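Local coordinates for protein exported gluconolactonase (Xanthomonas campestris pv. campestris, PDB 3DR2) that is a calcium-binding gluconolactonase of the SMP-30 family that hydrolyses gluconolactone in the secondary metabolic pathways of glucose, at residues D135-R140 and L193-E199; D141-T147 and S170-P176. One frame throughout, in Å; residues are numbered along the deposited sequence.

Contact 1 of 2, residues D135-R140 and L193-E199; sequences DLIVAR and LAFSPDE
The carbonyl oxygen of Pro197 is gripped end-on by the guanidinium of Arg140, whose NH1 and NH2 both donate to Pro197 O at 2.9 Å. The oxygen lies nearly in the guanidinium plane, so the two N-H groups converge on one atom from the same flat edge. A bend at chi3 (-78°) folds the arginine back toward the 193-199 segment, where Pro197 and Asp198 occupy the middle of a type I turn running from Ser196 to Glu199. Glu199 rises from the end of that turn and lays its carboxylate over one guanidinium face, offset toward the rim, the planes 14° apart. No guanidinium N-H points at Glu199 OE1; the long salt bridge to it from Arg140 NE, 3.9 Å, is a matter of charge alone. That oxygen instead turns its syn lone pair to the backbone, accepting from Arg140 N at 2.9 Å, so main chain and side chain of Arg140 both fasten this end of 135-140 to the turn, which Glu199 N closes on Ser196 O.

Farther in, the contact becomes apolar. Ile137 and Leu193 meet tip to tip, with Ile137 CG1 3.9 Å from Leu193 CD1, while Ile137 CD1 crosses to Phe195 and comes within 3.6 Å of its CD1. Ala139 CB touches the same ring near CE1, and Trp145 meets that ring edge-to-face. At the inner end, a water bridges Asp135 OD1 and the backbone N of Leu193, joining two segments that share no direct backbone bond. Asn281 ND2 also hydrogen-bonds to Asp135 OD1.

The strands 136-138 and 193-195 run nearly parallel, at 19°, with axes 6.8 Å apart. They belong to the first strands of successive four-stranded sheets, packed side by side with the Ile137 side chain about 4 Å from a bound calcium ion, as neighbouring blades of a six-bladed beta-propeller.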
ATOM      1  N   ASP A 135      -3.331  16.391   8.645  1.00 13.33           N
ATOM      2  CA  ASP A 135      -2.018  17.024   8.779  1.00 13.90           C
ATOM      3  C   ASP A 135      -1.979  17.799  10.097  1.00 15.28           C
ATOM      4  O   ASP A 135      -3.028  18.156  10.649  1.00 16.18           O
ATOM      5  CB  ASP A 135      -1.767  17.953   7.579  1.00 13.16           C
ATOM      6  CG  ASP A 135      -0.286  18.152   7.281  1.00 15.57           C
ATOM      7  OD1 ASP A 135       0.034  18.669   6.184  1.00 14.63           O
ATOM      8  OD2 ASP A 135       0.555  17.797   8.133  1.00 16.31           O
ATOM      9  N   LEU A 136      -0.778  18.045  10.613  1.00 13.12           N
ATOM     10  CA  LEU A 136      -0.649  18.765  11.879  1.00 14.14           C
ATOM     11  C   LEU A 136       0.629  19.578  11.966  1.00 15.56           C
ATOM     12  O   LEU A 136       1.574  19.358  11.205  1.00 13.47           O
ATOM     13  CB  LEU A 136      -0.700  17.783  13.059  1.00 14.96           C
ATOM     14  CG  LEU A 136       0.553  16.965  13.408  1.00 15.87           C
ATOM     15  CD1 LEU A 136       0.228  16.038  14.573  1.00 15.57           C
ATOM     16  CD2 LEU A 136       1.026  16.158  12.200  1.00 16.38           C
ATOM     17  N   ILE A 137       0.634  20.534  12.892  1.00 13.75           N
ATOM     18  CA  ILE A 137       1.787  21.389  13.134  1.00 15.71           C
ATOM     19  C   ILE A 137       1.834  21.660  14.628  1.00 15.22           C
ATOM     20  O   ILE A 137       0.856  21.431  15.342  1.00 18.16           O
ATOM     21  CB  ILE A 137       1.687  22.744  12.383  1.00 15.74           C
ATOM     22  CG1 ILE A 137       0.451  23.521  12.852  1.00 17.33           C
ATOM     23  CG2 ILE A 137       1.649  22.498  10.883  1.00 18.54           C
ATOM     24  CD1 ILE A 137       0.301  24.906  12.223  1.00 17.31           C
ATOM     25  N   VAL A 138       2.979  22.127  15.106  1.00 17.77           N
ATOM     26  CA  VAL A 138       3.139  22.443  16.516  1.00 17.57           C
ATOM     27  C   VAL A 138       3.484  23.924  16.627  1.00 19.66           C
ATOM     28  O   VAL A 138       4.457  24.381  16.030  1.00 19.24           O
ATOM     29  CB  VAL A 138       4.272  21.617  17.147  1.00 18.42           C
ATOM     30  CG1 VAL A 138       4.364  21.922  18.632  1.00 20.91           C
ATOM     31  CG2 VAL A 138       4.020  20.135  16.917  1.00 18.95           C
ATOM     32  N   ALA A 139       2.676  24.669  17.377  1.00 18.75           N
ATOM     33  CA  ALA A 139       2.905  26.099  17.553  1.00 21.51           C
ATOM     34  C   ALA A 139       4.036  26.346  18.544  1.00 21.35           C
ATOM     35  O   ALA A 139       4.458  25.438  19.262  1.00 22.28           O
ATOM     36  CB  ALA A 139       1.625  26.782  18.033  1.00 22.06           C
ATOM     37  N   ARG A 140       4.531  27.578  18.578  1.00 22.04           N
ATOM     38  CA  ARG A 140       5.616  27.921  19.486  1.00 22.82           C
ATOM     39  C   ARG A 140       5.277  27.670  20.953  1.00 23.38           C
ATOM     40  O   ARG A 140       6.174  27.447  21.764  1.00 25.58           O
ATOM     41  CB  ARG A 140       6.030  29.381  19.290  1.00 23.04           C
ATOM     42  CG  ARG A 140       6.983  29.598  18.129  1.00 22.54           C
ATOM     43  CD  ARG A 140       7.639  30.970  18.208  1.00 25.60           C
ATOM     44  NE  ARG A 140       6.746  32.033  17.763  1.00 26.91           N
ATOM     45  CZ  ARG A 140       6.603  32.396  16.493  1.00 27.39           C
ATOM     46  NH1 ARG A 140       7.302  31.781  15.546  1.00 29.45           N
ATOM     47  NH2 ARG A 140       5.765  33.371  16.170  1.00 27.88           N
ATOM     48  N   LEU A 193      -1.874  22.793   6.617  1.00 13.05           N
ATOM     49  CA  LEU A 193      -1.929  23.984   7.452  1.00 15.40           C
ATOM     50  C   LEU A 193      -0.524  24.388   7.846  1.00 15.34           C
ATOM     51  O   LEU A 193       0.388  23.555   7.848  1.00 14.44           O
ATOM     52  CB  LEU A 193      -2.769  23.749   8.714  1.00 16.34           C
ATOM     53  CG  LEU A 193      -2.164  22.929   9.860  1.00 17.73           C
ATOM     54  CD1 LEU A 193      -3.028  23.082  11.110  1.00 17.48           C
ATOM     55  CD2 LEU A 193      -2.051  21.471   9.456  1.00 18.29           C
ATOM     56  N   ALA A 194      -0.362  25.667   8.168  1.00 15.23           N
ATOM     57  CA  ALA A 194       0.925  26.221   8.567  1.00 17.06           C
ATOM     58  C   ALA A 194       0.749  27.658   9.052  1.00 18.08           C
ATOM     59  O   ALA A 194      -0.119  28.385   8.567  1.00 17.40           O
ATOM     60  CB  ALA A 194       1.895  26.195   7.386  1.00 17.50           C
ATOM     61  N   PHE A 195       1.580  28.057  10.011  1.00 17.80           N
ATOM     62  CA  PHE A 195       1.547  29.417  10.550  1.00 19.31           C
ATOM     63  C   PHE A 195       2.535  30.313   9.828  1.00 19.14           C
ATOM     64  O   PHE A 195       3.522  29.839   9.266  1.00 20.44           O
ATOM     65  CB  PHE A 195       1.940  29.429  12.032  1.00 17.98           C
ATOM     66  CG  PHE A 195       0.790  29.290  12.971  1.00 18.97           C
ATOM     67  CD1 PHE A 195       0.660  28.158  13.765  1.00 20.10           C
ATOM     68  CD2 PHE A 195      -0.155  30.305  13.085  1.00 17.88           C
ATOM     69  CE1 PHE A 195      -0.392  28.038  14.659  1.00 20.87           C
ATOM     70  CE2 PHE A 195      -1.212  30.193  13.977  1.00 19.87           C
ATOM     71  CZ  PHE A 195      -1.330  29.058  14.765  1.00 20.28           C
ATOM     72  N   SER A 196       2.266  31.614   9.848  1.00 20.62           N
ATOM     73  CA  SER A 196       3.181  32.579   9.259  1.00 20.76           C
ATOM     74  C   SER A 196       4.289  32.661  10.308  1.00 20.40           C
ATOM     75  O   SER A 196       4.103  32.208  11.444  1.00 22.07           O
ATOM     76  CB  SER A 196       2.507  33.940   9.125  1.00 20.45           C
ATOM     77  OG  SER A 196       2.036  34.380  10.387  1.00 23.80           O
ATOM     78  N   PRO A 197       5.448  33.238   9.961  1.00 22.72           N
ATOM     79  CA  PRO A 197       6.491  33.302  10.989  1.00 22.84           C
ATOM     80  C   PRO A 197       6.068  33.965  12.302  1.00 22.78           C
ATOM     81  O   PRO A 197       6.414  33.481  13.378  1.00 23.88           O
ATOM     82  CB  PRO A 197       7.644  34.028  10.282  1.00 24.00           C
ATOM     83  CG  PRO A 197       6.996  34.712   9.106  1.00 25.00           C
ATOM     84  CD  PRO A 197       5.940  33.740   8.669  1.00 22.17           C
ATOM     85  N   ASP A 198       5.308  35.053  12.230  1.00 25.22           N
ATOM     86  CA  ASP A 198       4.878  35.735  13.451  1.00 24.65           C
ATOM     87  C   ASP A 198       3.657  35.085  14.091  1.00 23.49           C
ATOM     88  O   ASP A 198       3.157  35.547  15.117  1.00 25.99           O
ATOM     89  CB  ASP A 198       4.595  37.218  13.163  1.00 24.70           C
ATOM     90  CG  ASP A 198       3.417  37.430  12.221  1.00 26.11           C
ATOM     91  OD1 ASP A 198       3.133  38.604  11.902  1.00 27.66           O
ATOM     92  OD2 ASP A 198       2.773  36.444  11.801  1.00 26.50           O
ATOM     93  N   GLU A 199       3.182  34.007  13.479  1.00 23.62           N
ATOM     94  CA  GLU A 199       2.015  33.281  13.964  1.00 21.74           C
ATOM     95  C   GLU A 199       0.734  34.114  14.054  1.00 21.12           C
ATOM     96  O   GLU A 199      -0.196  33.740  14.761  1.00 21.75           O
ATOM     97  CB  GLU A 199       2.310  32.642  15.325  1.00 23.47           C
ATOM     98  CG  GLU A 199       3.255  31.449  15.246  1.00 22.98           C
ATOM     99  CD  GLU A 199       3.336  30.668  16.547  1.00 24.35           C
ATOM    100  OE1 GLU A 199       3.957  29.586  16.553  1.00 23.17           O
ATOM    101  OE2 GLU A 199       2.780  31.131  17.568  1.00 26.46           O
TER
HETATM  102  O   HOH W   1       0.555  21.310   5.493  1.00 13.58           O

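Contact 2 of 2, residues D141-T147 and S170-P176; sequences DGAIWFT and SVYRLPP
Strands 144-147 and 170-174 pair antiparallel as the two middle strands of one four-stranded propeller blade. Ile144 with Leu174 and Phe146 with Tyr172 are the hydrogen-bonded pairs, each closed by two backbone bonds; the shortest runs from Leu174 N to Ile144 O, 2.7 Å.

Aromatic contacts occupy both faces of the sheet. On one, Tyr172 CB sits 4.0 Å from the centroid of the Phe146 ring, over its face, while the two rings lie near parallel but slid apart, with little overlap. On the other, Arg173 stretches across the indole of Trp145, its CB over the six-membered ring and its CD 3.3 Å from CZ2. With CG anti to the backbone N (chi1 173°) and the chain extended to NE, the arginine carries its guanidinium past the ring to the loop at Asp141. Val171 CG1 meets the indole at its edge.

Polar groups finish the loop end. Arg173 NH1 forms a salt bridge with Asp141 OD2 at 2.8 Å, and NH2 hydrogen-bonds to Gln182 OE1 on the neighbouring strand 182-187. Asp141 OD1 accepts from Ala143 N in an Asx turn. One water accepts from Trp145 NE1 and Arg173 NE and donates to Asp141 OD1, 2.9 Å away.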
ATOM      1  N   ASP A 141       3.993  27.696  21.296  1.00 23.10           N
ATOM      2  CA  ASP A 141       3.595  27.471  22.679  1.00 25.54           C
ATOM      3  C   ASP A 141       3.355  25.994  22.997  1.00 24.05           C
ATOM      4  O   ASP A 141       2.863  25.646  24.074  1.00 26.63           O
ATOM      5  CB  ASP A 141       2.361  28.319  23.019  1.00 24.25           C
ATOM      6  CG  ASP A 141       1.102  27.863  22.301  1.00 25.75           C
ATOM      7  OD1 ASP A 141       1.204  27.155  21.278  1.00 26.92           O
ATOM      8  OD2 ASP A 141      -0.001  28.231  22.761  1.00 24.65           O
ATOM      9  N   GLY A 142       3.705  25.123  22.055  1.00 24.99           N
ATOM     10  CA  GLY A 142       3.542  23.697  22.278  1.00 22.47           C
ATOM     11  C   GLY A 142       2.211  23.087  21.887  1.00 22.99           C
ATOM     12  O   GLY A 142       2.055  21.866  21.928  1.00 23.15           O
ATOM     13  N   ALA A 143       1.245  23.922  21.521  1.00 22.11           N
ATOM     14  CA  ALA A 143      -0.067  23.430  21.121  1.00 21.58           C
ATOM     15  C   ALA A 143       0.034  22.731  19.770  1.00 18.57           C
ATOM     16  O   ALA A 143       0.774  23.171  18.896  1.00 20.69           O
ATOM     17  CB  ALA A 143      -1.055  24.586  21.031  1.00 20.64           C
ATOM     18  N   ILE A 144      -0.702  21.635  19.609  1.00 19.76           N
ATOM     19  CA  ILE A 144      -0.707  20.901  18.347  1.00 19.16           C
ATOM     20  C   ILE A 144      -1.974  21.290  17.591  1.00 18.17           C
ATOM     21  O   ILE A 144      -3.080  21.139  18.110  1.00 18.71           O
ATOM     22  CB  ILE A 144      -0.724  19.371  18.580  1.00 18.83           C
ATOM     23  CG1 ILE A 144       0.569  18.936  19.264  1.00 19.48           C
ATOM     24  CG2 ILE A 144      -0.897  18.629  17.251  1.00 17.53           C
ATOM     25  CD1 ILE A 144       0.549  17.506  19.728  1.00 20.86           C
ATOM     26  N   TRP A 145      -1.805  21.803  16.374  1.00 17.20           N
ATOM     27  CA  TRP A 145      -2.933  22.200  15.536  1.00 15.90           C
ATOM     28  C   TRP A 145      -3.062  21.179  14.416  1.00 14.61           C
ATOM     29  O   TRP A 145      -2.060  20.758  13.847  1.00 15.36           O
ATOM     30  CB  TRP A 145      -2.690  23.571  14.904  1.00 17.94           C
ATOM     31  CG  TRP A 145      -2.692  24.724  15.856  1.00 18.24           C
ATOM     32  CD1 TRP A 145      -1.784  24.985  16.843  1.00 19.34           C
ATOM     33  CD2 TRP A 145      -3.635  25.798  15.882  1.00 19.45           C
ATOM     34  NE1 TRP A 145      -2.106  26.165  17.483  1.00 19.68           N
ATOM     35  CE2 TRP A 145      -3.238  26.681  16.912  1.00 19.56           C
ATOM     36  CE3 TRP A 145      -4.779  26.101  15.134  1.00 19.32           C
ATOM     37  CZ2 TRP A 145      -3.948  27.848  17.210  1.00 20.61           C
ATOM     38  CZ3 TRP A 145      -5.485  27.263  15.431  1.00 20.40           C
ATOM     39  CH2 TRP A 145      -5.063  28.121  16.462  1.00 20.62           C
ATOM     40  N   PHE A 146      -4.285  20.788  14.084  1.00 14.88           N
ATOM     41  CA  PHE A 146      -4.453  19.808  13.017  1.00 13.50           C
ATOM     42  C   PHE A 146      -5.774  19.935  12.276  1.00 14.81           C
ATOM     43  O   PHE A 146      -6.709  20.572  12.754  1.00 15.50           O
ATOM     44  CB  PHE A 146      -4.291  18.394  13.587  1.00 13.97           C
ATOM     45  CG  PHE A 146      -5.384  17.979  14.546  1.00 16.69           C
ATOM     46  CD1 PHE A 146      -6.514  17.311  14.084  1.00 17.01           C
ATOM     47  CD2 PHE A 146      -5.252  18.202  15.914  1.00 17.75           C
ATOM     48  CE1 PHE A 146      -7.497  16.861  14.967  1.00 17.91           C
ATOM     49  CE2 PHE A 146      -6.226  17.760  16.810  1.00 19.14           C
ATOM     50  CZ  PHE A 146      -7.352  17.084  16.335  1.00 18.61           C
ATOM     51  N   THR A 147      -5.825  19.339  11.087  1.00 14.93           N
ATOM     52  CA  THR A 147      -7.017  19.356  10.248  1.00 15.64           C
ATOM     53  C   THR A 147      -7.720  18.006  10.353  1.00 15.23           C
ATOM     54  O   THR A 147      -7.074  16.961  10.480  1.00 11.86           O
ATOM     55  CB  THR A 147      -6.653  19.601   8.779  1.00 14.75           C
ATOM     56  OG1 THR A 147      -5.693  18.617   8.356  1.00 14.95           O
ATOM     57  CG2 THR A 147      -6.068  20.990   8.606  1.00 16.06           C
ATOM     58  N   SER A 170     -13.148  20.094  11.019  1.00 17.07           N
ATOM     59  CA  SER A 170     -12.544  21.248  11.662  1.00 16.74           C
ATOM     60  C   SER A 170     -11.035  21.289  11.767  1.00 17.78           C
ATOM     61  O   SER A 170     -10.345  20.303  11.515  1.00 16.51           O
ATOM     62  CB  SER A 170     -13.122  21.386  13.072  1.00 18.01           C
ATOM     63  OG  SER A 170     -14.537  21.348  13.047  1.00 19.81           O
ATOM     64  N   VAL A 171     -10.545  22.472  12.125  1.00 18.86           N
ATOM     65  CA  VAL A 171      -9.134  22.706  12.383  1.00 19.33           C
ATOM     66  C   VAL A 171      -9.197  22.788  13.901  1.00 20.60           C
ATOM     67  O   VAL A 171      -9.995  23.552  14.442  1.00 20.05           O
ATOM     68  CB  VAL A 171      -8.640  24.063  11.834  1.00 21.80           C
ATOM     69  CG1 VAL A 171      -7.241  24.351  12.366  1.00 21.38           C
ATOM     70  CG2 VAL A 171      -8.614  24.042  10.314  1.00 23.05           C
ATOM     71  N   TYR A 172      -8.392  21.985  14.584  1.00 17.91           N
ATOM     72  CA  TYR A 172      -8.398  21.982  16.041  1.00 19.29           C
ATOM     73  C   TYR A 172      -7.071  22.407  16.641  1.00 20.15           C
ATOM     74  O   TYR A 172      -6.029  22.354  15.985  1.00 21.46           O
ATOM     75  CB  TYR A 172      -8.707  20.586  16.588  1.00 17.54           C
ATOM     76  CG  TYR A 172     -10.057  20.020  16.229  1.00 19.03           C
ATOM     77  CD1 TYR A 172     -10.245  19.302  15.053  1.00 15.94           C
ATOM     78  CD2 TYR A 172     -11.141  20.161  17.095  1.00 16.68           C
ATOM     79  CE1 TYR A 172     -11.473  18.730  14.749  1.00 17.94           C
ATOM     80  CE2 TYR A 172     -12.369  19.599  16.804  1.00 16.93           C
ATOM     81  CZ  TYR A 172     -12.532  18.883  15.630  1.00 16.68           C
ATOM     82  OH  TYR A 172     -13.752  18.331  15.340  1.00 18.61           O
ATOM     83  N   ARG A 173      -7.126  22.819  17.904  1.00 19.91           N
ATOM     84  CA  ARG A 173      -5.937  23.209  18.651  1.00 18.98           C
ATOM     85  C   ARG A 173      -5.905  22.390  19.933  1.00 19.87           C
ATOM     86  O   ARG A 173      -6.855  22.418  20.719  1.00 18.51           O
ATOM     87  CB  ARG A 173      -5.954  24.698  19.007  1.00 20.59           C
ATOM     88  CG  ARG A 173      -4.804  25.102  19.927  1.00 22.02           C
ATOM     89  CD  ARG A 173      -4.775  26.602  20.181  1.00 22.56           C
ATOM     90  NE  ARG A 173      -3.657  26.989  21.042  1.00 22.81           N
ATOM     91  CZ  ARG A 173      -3.672  26.923  22.370  1.00 25.24           C
ATOM     92  NH1 ARG A 173      -2.607  27.294  23.069  1.00 25.35           N
ATOM     93  NH2 ARG A 173      -4.755  26.501  23.004  1.00 23.66           N
ATOM     94  N   LEU A 174      -4.817  21.654  20.139  1.00 19.46           N
ATOM     95  CA  LEU A 174      -4.671  20.834  21.334  1.00 20.10           C
ATOM     96  C   LEU A 174      -3.660  21.532  22.238  1.00 20.51           C
ATOM     97  O   LEU A 174      -2.469  21.569  21.940  1.00 22.05           O
ATOM     98  CB  LEU A 174      -4.166  19.430  20.969  1.00 20.04           C
ATOM     99  CG  LEU A 174      -4.428  18.296  21.972  1.00 22.52           C
ATOM    100  CD1 LEU A 174      -3.638  17.065  21.550  1.00 23.15           C
ATOM    101  CD2 LEU A 174      -4.031  18.706  23.369  1.00 25.87           C
ATOM    102  N   PRO A 175      -4.132  22.102  23.357  1.00 21.55           N
ATOM    103  CA  PRO A 175      -3.279  22.807  24.317  1.00 24.30           C
ATOM    104  C   PRO A 175      -2.218  21.903  24.934  1.00 24.67           C
ATOM    105  O   PRO A 175      -2.451  20.710  25.142  1.00 25.45           O
ATOM    106  CB  PRO A 175      -4.272  23.304  25.368  1.00 23.83           C
ATOM    107  CG  PRO A 175      -5.549  23.437  24.608  1.00 23.44           C
ATOM    108  CD  PRO A 175      -5.542  22.177  23.766  1.00 22.12           C
ATOM    109  N   PRO A 176      -1.038  22.465  25.240  1.00 27.27           N
ATOM    110  CA  PRO A 176       0.070  21.716  25.842  1.00 27.62           C
ATOM    111  C   PRO A 176      -0.176  21.479  27.333  1.00 28.85           C
ATOM    112  O   PRO A 176       0.075  20.392  27.848  1.00 32.22           O
ATOM    113  CB  PRO A 176       1.263  22.619  25.585  1.00 28.89           C
ATOM    114  CG  PRO A 176       0.660  23.984  25.724  1.00 27.40           C
ATOM    115  CD  PRO A 176      -0.642  23.859  24.968  1.00 27.61           C
TER
HETATM  116  O   HOH W   2      -1.227  27.690  19.873  1.00 18.86           O

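Overall arrangement
After more than a hundred residues that build other parts of the propeller, the chain enters strand 136-138, the first of its blade, and turns through Asp141 and Gly142 into strand 144-147. Contact 2 closes the next loop when the chain returns at 170-176. After strand 182-187 completes the sheet, the chain passes into the next blade, whose first strand, 190-195, closes the larger loop in contact 1; the smaller loop falls wholly within it. Strands 136-138 and 144-147 join the contacts through a probable backbone hydrogen bond, Ile137 N to Trp145 O at 2.9 Å. Contact 2 joins the two middle strands of one blade, and contact 1 ties that blade's first strand to the first strand of the next.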